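Local coordinates for lipoprotein (Colwellia psychrerythraea, PDB 3O0Y), which is of unknown function but is a putative lipoprotein, probably distantly related to zinc metallopeptidases and possibly a hydrolase of that kind, at residues Leu48-Tyr53 and Gln62-Asp67; Asn142-Asp147 and Ala179-Lys184; Pro407-Ser412 and Leu450-Ala455. One frame throughout, in Å; residues are numbered along the deposited sequence.

Interaction 1: residues Leu48-Tyr53 and Gln62-Asp67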
loop_
_atom_site.group_PDB
_atom_site.type_symbol
_atom_site.label_atom_id
_atom_site.label_comp_id
_atom_site.label_asym_id
_atom_site.label_seq_id
_atom_site.Cartn_x
_atom_site.Cartn_y
_atom_site.Cartn_z
ATOM N N LEU A 48 -6.552 14.700 -3.868
ATOM C CA LEU A 48 -6.085 13.652 -4.802
ATOM C C LEU A 48 -6.466 12.255 -4.355
ATOM O O LEU A 48 -6.852 11.427 -5.172
ATOM C CB LEU A 48 -4.573 13.751 -4.999
ATOM C CG LEU A 48 -4.510 14.953 -5.949
ATOM C CD1 LEU A 48 -3.911 16.213 -5.478
ATOM C CD2 LEU A 48 -4.542 14.643 -7.402
ATOM N N SER A 49 -6.455 11.979 -3.056
ATOM C CA SER A 49 -7.072 10.741 -2.543
ATOM C C SER A 49 -8.571 10.645 -2.850
ATOM O O SER A 49 -9.083 9.585 -3.207
ATOM C CB SER A 49 -6.783 10.584 -1.017
ATOM O OG SER A 49 -5.406 10.265 -0.869
ATOM N N ALA A 50 -9.294 11.765 -2.718
ATOM C CA ALA A 50 -10.685 11.814 -3.082
ATOM C C ALA A 50 -10.820 11.391 -4.536
ATOM O O ALA A 50 -11.637 10.531 -4.878
ATOM C CB ALA A 50 -11.261 13.263 -2.893
ATOM N N THR A 51 -10.040 12.035 -5.419
ATOM C CA THR A 51 -10.050 11.609 -6.841
ATOM C C THR A 51 -9.764 10.095 -7.072
ATOM O O THR A 51 -10.438 9.442 -7.874
ATOM C CB THR A 51 -9.052 12.480 -7.647
ATOM O OG1 THR A 51 -9.467 13.849 -7.535
ATOM C CG2 THR A 51 -8.975 11.969 -9.148
ATOM N N MET A 52 -8.786 9.554 -6.345
ATOM C CA MET A 52 -8.408 8.134 -6.405
ATOM C C MET A 52 -9.633 7.253 -6.149
ATOM O O MET A 52 -9.878 6.264 -6.878
ATOM C CB MET A 52 -7.263 7.851 -5.382
ATOM C CG MET A 52 -6.498 6.611 -5.548
ATOM S SD MET A 52 -5.163 6.485 -4.270
ATOM C CE MET A 52 -6.141 6.562 -2.773
ATOM N N TYR A 53 -10.466 7.630 -5.177
ATOM C CA TYR A 53 -11.642 6.825 -4.831
ATOM C C TYR A 53 -12.882 7.177 -5.621
ATOM O O TYR A 53 -13.914 6.457 -5.604
ATOM C CB TYR A 53 -11.930 6.984 -3.359
ATOM C CG TYR A 53 -11.071 6.128 -2.544
ATOM C CD1 TYR A 53 -11.156 4.753 -2.713
ATOM C CD2 TYR A 53 -10.201 6.635 -1.652
ATOM C CE1 TYR A 53 -10.426 3.918 -2.010
ATOM C CE2 TYR A 53 -9.377 5.747 -0.903
ATOM C CZ TYR A 53 -9.510 4.392 -1.147
ATOM O OH TYR A 53 -8.820 3.364 -0.514
ATOM N N GLN A 62 -18.381 19.449 -0.844
ATOM C CA GLN A 62 -17.932 20.549 -1.678
ATOM C C GLN A 62 -17.161 19.971 -2.873
ATOM O O GLN A 62 -16.712 18.846 -2.839
ATOM C CB GLN A 62 -17.044 21.526 -0.900
ATOM C CG GLN A 62 -15.680 20.972 -0.530
ATOM C CD GLN A 62 -14.963 21.840 0.496
ATOM O OE1 GLN A 62 -14.011 22.527 0.170
ATOM N NE2 GLN A 62 -15.431 21.794 1.764
ATOM N N VAL A 63 -16.975 20.778 -3.909
ATOM C CA VAL A 63 -16.298 20.295 -5.142
ATOM C C VAL A 63 -14.819 20.299 -4.854
ATOM O O VAL A 63 -14.277 21.283 -4.327
ATOM C CB VAL A 63 -16.584 21.223 -6.338
ATOM C CG1 VAL A 63 -15.769 20.788 -7.581
ATOM C CG2 VAL A 63 -18.071 21.197 -6.653
ATOM N N ILE A 64 -14.178 19.167 -5.121
ATOM C CA ILE A 64 -12.727 19.087 -4.939
ATOM C C ILE A 64 -11.944 18.718 -6.175
ATOM O O ILE A 64 -10.724 18.529 -6.094
ATOM C CB ILE A 64 -12.345 18.087 -3.768
ATOM C CG1 ILE A 64 -12.971 16.688 -3.943
ATOM C CG2 ILE A 64 -12.823 18.700 -2.461
ATOM C CD1 ILE A 64 -12.555 15.836 -5.159
ATOM N N SER A 65 -12.651 18.598 -7.309
ATOM C CA SER A 65 -12.120 18.002 -8.518
ATOM C C SER A 65 -10.959 18.778 -9.160
ATOM O O SER A 65 -10.190 18.189 -9.925
ATOM C CB SER A 65 -13.235 17.762 -9.540
ATOM O OG SER A 65 -14.019 18.921 -9.671
ATOM N N SER A 66 -10.811 20.057 -8.849
ATOM C CA SER A 66 -9.628 20.769 -9.279
ATOM C C SER A 66 -8.836 21.326 -8.126
ATOM O O SER A 66 -7.982 22.185 -8.312
ATOM C CB SER A 66 -9.996 21.888 -10.240
ATOM O OG SER A 66 -10.803 22.857 -9.641
ATOM N N ASP A 67 -9.049 20.785 -6.943
ATOM C CA ASP A 67 -8.264 21.217 -5.798
ATOM C C ASP A 67 -6.930 20.473 -5.730
ATOM O O ASP A 67 -6.762 19.338 -6.220
ATOM C CB ASP A 67 -9.024 20.987 -4.491
ATOM C CG ASP A 67 -10.187 21.990 -4.263
ATOM O OD1 ASP A 67 -10.530 22.800 -5.167
ATOM O OD2 ASP A 67 -10.770 21.947 -3.148
#
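Ile-64 lays the end of its long branch on the methyl of Ala-50, the Ile-64 CD1 to Ala-50 CB distance being 3.7 Å. This is loop-on-helix packing: the type I beta turn from Ile-64 to Asp-67, in the connection between helices 57-60 and 73-92, lies beside helix 47-53. The approach is a graze along the branch as well as at its end, because Ile-64 CG1 is also 4.0 Å from Ala-50 CB. Ile-64 CB already points toward the helix; chi1 of 54°, with CG1 between the backbone N and the carbonyl carbon, sends CG1 to the helix side, and the bend at chi2 (64°) sets CD1 near Ala-50 CB. Thr-51 stands to one side of that branch end, with its OG1 4.4 Å from Ile-64 CD1, a distance too long for more than loose packing.

No hydrogen bond passes directly between the two segments, yet both share a third residue. Arg-170, on helix 161-172, binds Asp-67 O through NE and Thr-51 OG1 through NH1, and thereby ties the turn to the helix. Phe-43 of helix 27-44 also touches Ala-50, which is buried. Leu-48 points its CB away from the loop, but the side chain bends back far enough to place CD1 4.3 Å from Asp-67 O, while Val-151 and Met-152 of helix 144-154 touch the same leucine. Within the turn, Asp-67 N donates to Ile-64 O over 2.9 Å.

Interaction 2: residues Asn142-Asp147 and Ala179-Lys184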
loop_
_atom_site.group_PDB
_atom_site.type_symbol
_atom_site.label_atom_id
_atom_site.label_comp_id
_atom_site.label_asym_id
_atom_site.label_seq_id
_atom_site.Cartn_x
_atom_site.Cartn_y
_atom_site.Cartn_z
ATOM N N ASN A 142 7.454 7.299 -2.171
ATOM C CA ASN A 142 6.109 7.914 -2.242
ATOM C C ASN A 142 6.129 9.330 -1.670
ATOM O O ASN A 142 7.150 9.980 -1.674
ATOM C CB ASN A 142 5.025 7.026 -1.581
ATOM C CG ASN A 142 5.118 7.019 -0.057
ATOM O OD1 ASN A 142 6.184 7.355 0.536
ATOM N ND2 ASN A 142 3.997 6.669 0.585
ATOM N N GLY A 143 5.003 9.798 -1.175
ATOM C CA GLY A 143 4.885 11.190 -0.781
ATOM C C GLY A 143 4.257 11.980 -1.914
ATOM O O GLY A 143 4.149 11.489 -3.034
ATOM N N PRO A 144 3.859 13.236 -1.614
ATOM C CA PRO A 144 2.970 13.970 -2.551
ATOM C C PRO A 144 3.598 14.182 -3.933
ATOM O O PRO A 144 2.888 14.149 -4.948
ATOM C CB PRO A 144 2.670 15.268 -1.818
ATOM C CG PRO A 144 3.598 15.284 -0.592
ATOM C CD PRO A 144 3.973 13.874 -0.307
ATOM N N LEU A 145 4.912 14.364 -4.023
ATOM C CA LEU A 145 5.538 14.638 -5.327
ATOM C C LEU A 145 5.638 13.400 -6.224
ATOM O O LEU A 145 5.830 13.502 -7.439
ATOM C CB LEU A 145 6.900 15.353 -5.133
ATOM C CG LEU A 145 6.749 16.728 -4.506
ATOM C CD1 LEU A 145 8.131 17.302 -4.020
ATOM C CD2 LEU A 145 6.092 17.753 -5.438
ATOM N N ILE A 146 5.389 12.234 -5.660
ATOM C CA ILE A 146 5.392 11.004 -6.428
ATOM C C ILE A 146 3.955 10.610 -6.611
ATOM O O ILE A 146 3.520 10.251 -7.704
ATOM C CB ILE A 146 6.177 9.891 -5.672
ATOM C CG1 ILE A 146 7.656 10.188 -5.677
ATOM C CG2 ILE A 146 5.911 8.561 -6.294
ATOM C CD1 ILE A 146 8.588 9.087 -4.943
ATOM N N ASP A 147 3.156 10.661 -5.543
ATOM C CA ASP A 147 1.771 10.163 -5.681
ATOM C C ASP A 147 0.783 11.096 -6.382
ATOM O O ASP A 147 -0.173 10.628 -6.954
ATOM C CB ASP A 147 1.160 9.718 -4.365
ATOM C CG ASP A 147 2.011 8.619 -3.693
ATOM O OD1 ASP A 147 2.520 7.731 -4.420
ATOM O OD2 ASP A 147 2.256 8.750 -2.486
ATOM N N ALA A 179 6.097 24.824 -2.705
ATOM C CA ALA A 179 6.547 25.771 -1.643
ATOM C C ALA A 179 6.109 25.258 -0.277
ATOM O O ALA A 179 6.873 25.303 0.649
ATOM C CB ALA A 179 6.028 27.140 -1.889
ATOM N N THR A 180 4.908 24.641 -0.177
ATOM C CA THR A 180 4.460 24.212 1.135
ATOM C C THR A 180 5.273 22.966 1.558
ATOM O O THR A 180 5.574 22.820 2.733
ATOM C CB THR A 180 2.943 23.989 1.216
ATOM O OG1 THR A 180 2.530 22.952 0.288
ATOM C CG2 THR A 180 2.124 25.297 0.901
ATOM N N ILE A 181 5.572 22.068 0.614
ATOM C CA ILE A 181 6.410 20.862 0.858
ATOM C C ILE A 181 7.783 21.253 1.377
ATOM O O ILE A 181 8.268 20.752 2.419
ATOM C CB ILE A 181 6.509 19.957 -0.362
ATOM C CG1 ILE A 181 5.117 19.321 -0.628
ATOM C CG2 ILE A 181 7.620 18.863 -0.180
ATOM C CD1 ILE A 181 5.029 18.477 -1.848
ATOM N N ILE A 182 8.405 22.233 0.719
ATOM C CA ILE A 182 9.688 22.731 1.196
ATOM C C ILE A 182 9.585 23.337 2.549
ATOM O O ILE A 182 10.449 23.090 3.408
ATOM C CB ILE A 182 10.300 23.761 0.173
ATOM C CG1 ILE A 182 10.675 23.011 -1.116
ATOM C CG2 ILE A 182 11.483 24.502 0.817
ATOM C CD1 ILE A 182 10.837 23.933 -2.418
ATOM N N GLU A 183 8.536 24.105 2.789
ATOM C CA GLU A 183 8.345 24.692 4.120
ATOM C C GLU A 183 8.272 23.635 5.208
ATOM O O GLU A 183 8.834 23.846 6.291
ATOM C CB GLU A 183 7.076 25.541 4.154
ATOM C CG GLU A 183 6.991 26.534 5.252
ATOM C CD GLU A 183 5.624 27.219 5.277
ATOM O OE1 GLU A 183 4.916 27.221 4.202
ATOM O OE2 GLU A 183 5.263 27.686 6.406
ATOM N N LYS A 184 7.550 22.530 4.951
ATOM C CA LYS A 184 7.444 21.433 5.945
ATOM C C LYS A 184 8.765 20.668 6.104
ATOM O O LYS A 184 9.200 20.394 7.212
ATOM C CB LYS A 184 6.320 20.438 5.549
ATOM C CG LYS A 184 5.925 19.494 6.656
ATOM C CD LYS A 184 5.538 20.173 7.973
ATOM C CE LYS A 184 4.935 19.178 8.966
ATOM N NZ LYS A 184 5.784 18.020 9.306
#
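Ile-181 holds CG1 beside its backbone N (chi1 -68°) and extends CD1 with chi2 at 176°, which carries the terminal methyl well clear of helix 174-190. Leu-145 has a similar first torsion, -65°, and comes from the facing helix, 144-154, so the two side chains meet tip to tip. The evidence is a cluster of short carbon contacts on a single methyl: Ile-181 CD1 is 3.6 Å from Leu-145 CG and 3.8 Å from Leu-145 CD2. Leu-145 CD1 lies 4.0 Å from the same methyl, which therefore faces the fork of the leucine. The proline is met differently. Its ring and the isoleucine chain run alongside one another, pointing opposite ways, with Pro-144 CG 3.7 Å from Ile-181 CD1. An alanine in place of Leu-145 lacks the fork and would probably open a gap opposite Ile-181 CD1, with Pro-144 the one remaining neighbour from segment 142-147.

The contact is buried and wholly apolar, with no hydrogen bond across it. Val-261 of helix 236-268 touches Leu-145, and Val-138 touches Ile-181. The polar backbone of Leu-145 is served separately, its O accepting from the hydroxyls of Tyr-206 and Tyr-258.

Local bonds mark the start of helix 144-154. Gly-143 occupies the N-cap position; its O accepts from Asp-147 N at 2.8 Å and from Ile-146 N at 3.0 Å, while its N makes a weak bond to Asp-147 OD2. At the Gly-143 backbone angles a CB would jam against the preceding carbonyl O. Pro-144, lacking an amide hydrogen, suits the first turn that follows. The arrangement is helix-on-helix packing in a predominantly alpha-helical fold, one isoleucine methyl meeting the first turn of helix 144-154.

Interaction 3: residues Pro407-Ser412 and Leu450-Ala455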
loop_
_atom_site.group_PDB
_atom_site.type_symbol
_atom_site.label_atom_id
_atom_site.label_comp_id
_atom_site.label_asym_id
_atom_site.label_seq_id
_atom_site.Cartn_x
_atom_site.Cartn_y
_atom_site.Cartn_z
ATOM N N PRO A 407 -10.611 -0.323 -6.803
ATOM C CA PRO A 407 -11.598 0.360 -7.675
ATOM C C PRO A 407 -12.047 1.726 -7.099
ATOM O O PRO A 407 -11.919 1.992 -5.920
ATOM C CB PRO A 407 -12.781 -0.572 -7.655
ATOM C CG PRO A 407 -12.350 -1.817 -6.853
ATOM C CD PRO A 407 -11.233 -1.360 -5.990
ATOM N N ALA A 408 -12.563 2.575 -7.956
ATOM C CA ALA A 408 -13.348 3.710 -7.491
ATOM C C ALA A 408 -14.614 3.152 -6.828
ATOM O O ALA A 408 -15.106 2.086 -7.253
ATOM C CB ALA A 408 -13.724 4.574 -8.737
ATOM N N VAL A 409 -15.119 3.832 -5.807
ATOM C CA VAL A 409 -16.277 3.337 -5.061
ATOM C C VAL A 409 -17.401 2.980 -6.008
ATOM O O VAL A 409 -18.017 1.928 -5.908
ATOM C CB VAL A 409 -16.734 4.284 -3.974
ATOM C CG1 VAL A 409 -17.879 3.660 -3.163
ATOM C CG2 VAL A 409 -15.598 4.608 -3.113
ATOM N N ASP A 410 -17.607 3.787 -7.056
ATOM C CA ASP A 410 -18.727 3.522 -7.988
ATOM C C ASP A 410 -18.468 2.522 -9.062
ATOM O O ASP A 410 -19.362 2.214 -9.824
ATOM C CB ASP A 410 -19.266 4.827 -8.630
ATOM C CG ASP A 410 -18.278 5.481 -9.585
ATOM O OD1 ASP A 410 -17.275 4.802 -10.012
ATOM O OD2 ASP A 410 -18.523 6.688 -9.903
ATOM N N GLY A 411 -17.285 1.965 -9.140
ATOM C CA GLY A 411 -17.116 0.895 -10.075
ATOM C C GLY A 411 -16.693 1.364 -11.482
ATOM O O GLY A 411 -16.274 0.554 -12.335
ATOM N N SER A 412 -16.717 2.674 -11.697
ATOM C CA SER A 412 -16.379 3.220 -13.005
ATOM C C SER A 412 -14.908 3.001 -13.416
ATOM O O SER A 412 -14.573 2.937 -14.612
ATOM C CB SER A 412 -16.720 4.708 -13.026
ATOM O OG SER A 412 -15.889 5.419 -12.121
ATOM N N LEU A 450 -14.829 -6.497 -1.266
ATOM C CA LEU A 450 -15.838 -6.823 -0.245
ATOM C C LEU A 450 -15.977 -5.694 0.781
ATOM O O LEU A 450 -17.079 -5.386 1.184
ATOM C CB LEU A 450 -15.568 -8.188 0.404
ATOM C CG LEU A 450 -15.901 -9.386 -0.449
ATOM C CD1 LEU A 450 -15.317 -10.705 0.193
ATOM C CD2 LEU A 450 -17.483 -9.512 -0.703
ATOM N N ASN A 451 -14.867 -5.110 1.228
ATOM C CA ASN A 451 -14.967 -4.054 2.212
ATOM C C ASN A 451 -15.722 -2.860 1.621
ATOM O O ASN A 451 -16.584 -2.301 2.317
ATOM C CB ASN A 451 -13.605 -3.609 2.624
ATOM C CG ASN A 451 -13.602 -2.801 3.906
ATOM O OD1 ASN A 451 -14.668 -2.372 4.453
ATOM N ND2 ASN A 451 -12.416 -2.563 4.401
ATOM N N LEU A 452 -15.469 -2.539 0.337
ATOM C CA LEU A 452 -16.189 -1.432 -0.273
ATOM C C LEU A 452 -17.670 -1.695 -0.344
ATOM O O LEU A 452 -18.493 -0.784 -0.133
ATOM C CB LEU A 452 -15.690 -1.199 -1.681
ATOM C CG LEU A 452 -14.362 -0.547 -1.820
ATOM C CD1 LEU A 452 -13.949 -0.597 -3.378
ATOM C CD2 LEU A 452 -14.294 0.894 -1.226
ATOM N N ASP A 453 -18.055 -2.975 -0.548
ATOM C CA ASP A 453 -19.441 -3.339 -0.603
ATOM C C ASP A 453 -20.257 -3.215 0.746
ATOM O O ASP A 453 -21.506 -3.321 0.725
ATOM C CB ASP A 453 -19.618 -4.760 -1.093
ATOM C CG ASP A 453 -19.532 -4.927 -2.597
ATOM O OD1 ASP A 453 -19.769 -3.979 -3.380
ATOM O OD2 ASP A 453 -19.177 -6.101 -2.991
ATOM N N GLN A 454 -19.584 -3.015 1.870
ATOM C CA GLN A 454 -20.244 -2.845 3.156
ATOM C C GLN A 454 -20.822 -1.476 3.344
ATOM O O GLN A 454 -20.365 -0.648 4.151
ATOM C CB GLN A 454 -19.332 -3.297 4.311
ATOM C CG GLN A 454 -18.689 -4.688 4.080
ATOM C CD GLN A 454 -19.664 -5.776 3.642
ATOM O OE1 GLN A 454 -19.451 -6.405 2.576
ATOM N NE2 GLN A 454 -20.722 -5.950 4.363
ATOM N N ALA A 455 -21.838 -1.189 2.558
ATOM C CA ALA A 455 -22.271 0.167 2.412
ATOM C C ALA A 455 -23.000 0.685 3.649
ATOM O O ALA A 455 -23.232 1.914 3.740
ATOM C CB ALA A 455 -23.233 0.285 1.198
#
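The connection between strands 402-405 and 416-419 packs on helix 444-452 through Pro-407 and Val-409, both of which meet Leu-452. Leu-452 carries all the contact on its side, dividing its two methyls between the two partners. Its CD1 lies 3.8 Å from Pro-407 CD and 4.0 Å from Pro-407 CG, over one side of the pyrrolidine ring; the two side chains cross obliquely. The other methyl, Leu-452 CD2, comes within 4.4 Å of Val-409 CG2, a looser approach. The leucine keeps CG beside its backbone N, with chi1 at -74°, and chi2 at 172° then sets the two methyls toward the loop. Ile-463 touches the leucine too, and Phe-459 and Arg-462 touch Val-409.

Strands 402-405 and 416-419 are antiparallel neighbours in a small three-stranded mixed sheet, and the link between them bends at a type I beta turn from Ala-408 to Gly-411, closed by Gly-411 N donating to Ala-408 O over 2.9 Å. An Asx turn overlaps its end. Asp-410 OD1 takes the backbone N of Ser-412 at 2.8 Å, with an N-H...O angle of 161°, from a position above the carboxylate plane. It also accepts from Ser-412 OG at 2.6 Å, on the syn side and nearer the plane, so two bonds from one residue grip this oxygen. Tyr-384 lies against both Pro-407 and Asp-453, and its OH is hydrogen-bonded to Val-409 O.

In the fold
Interactions 1 and 3 touch directly: Tyr-53 O, at the end of segment 48-53, accepts the backbone N of Val-409 at 2.9 Å and packs against Ala-408 CB, although the contact centres are about 17 Å apart. Interaction 1 lies between the other two, in a bent arrangement. The centre of interaction 2 is also about 17 Å from that of interaction 1, with nearest atoms about 6 Å apart; the bridge is helix 144-154, which starts in interaction 2 and later packs on Leu-48. Interactions 2 and 3 are remote, their centres about 29 Å apart. With no functional residues established, the contacts cannot be placed against a site.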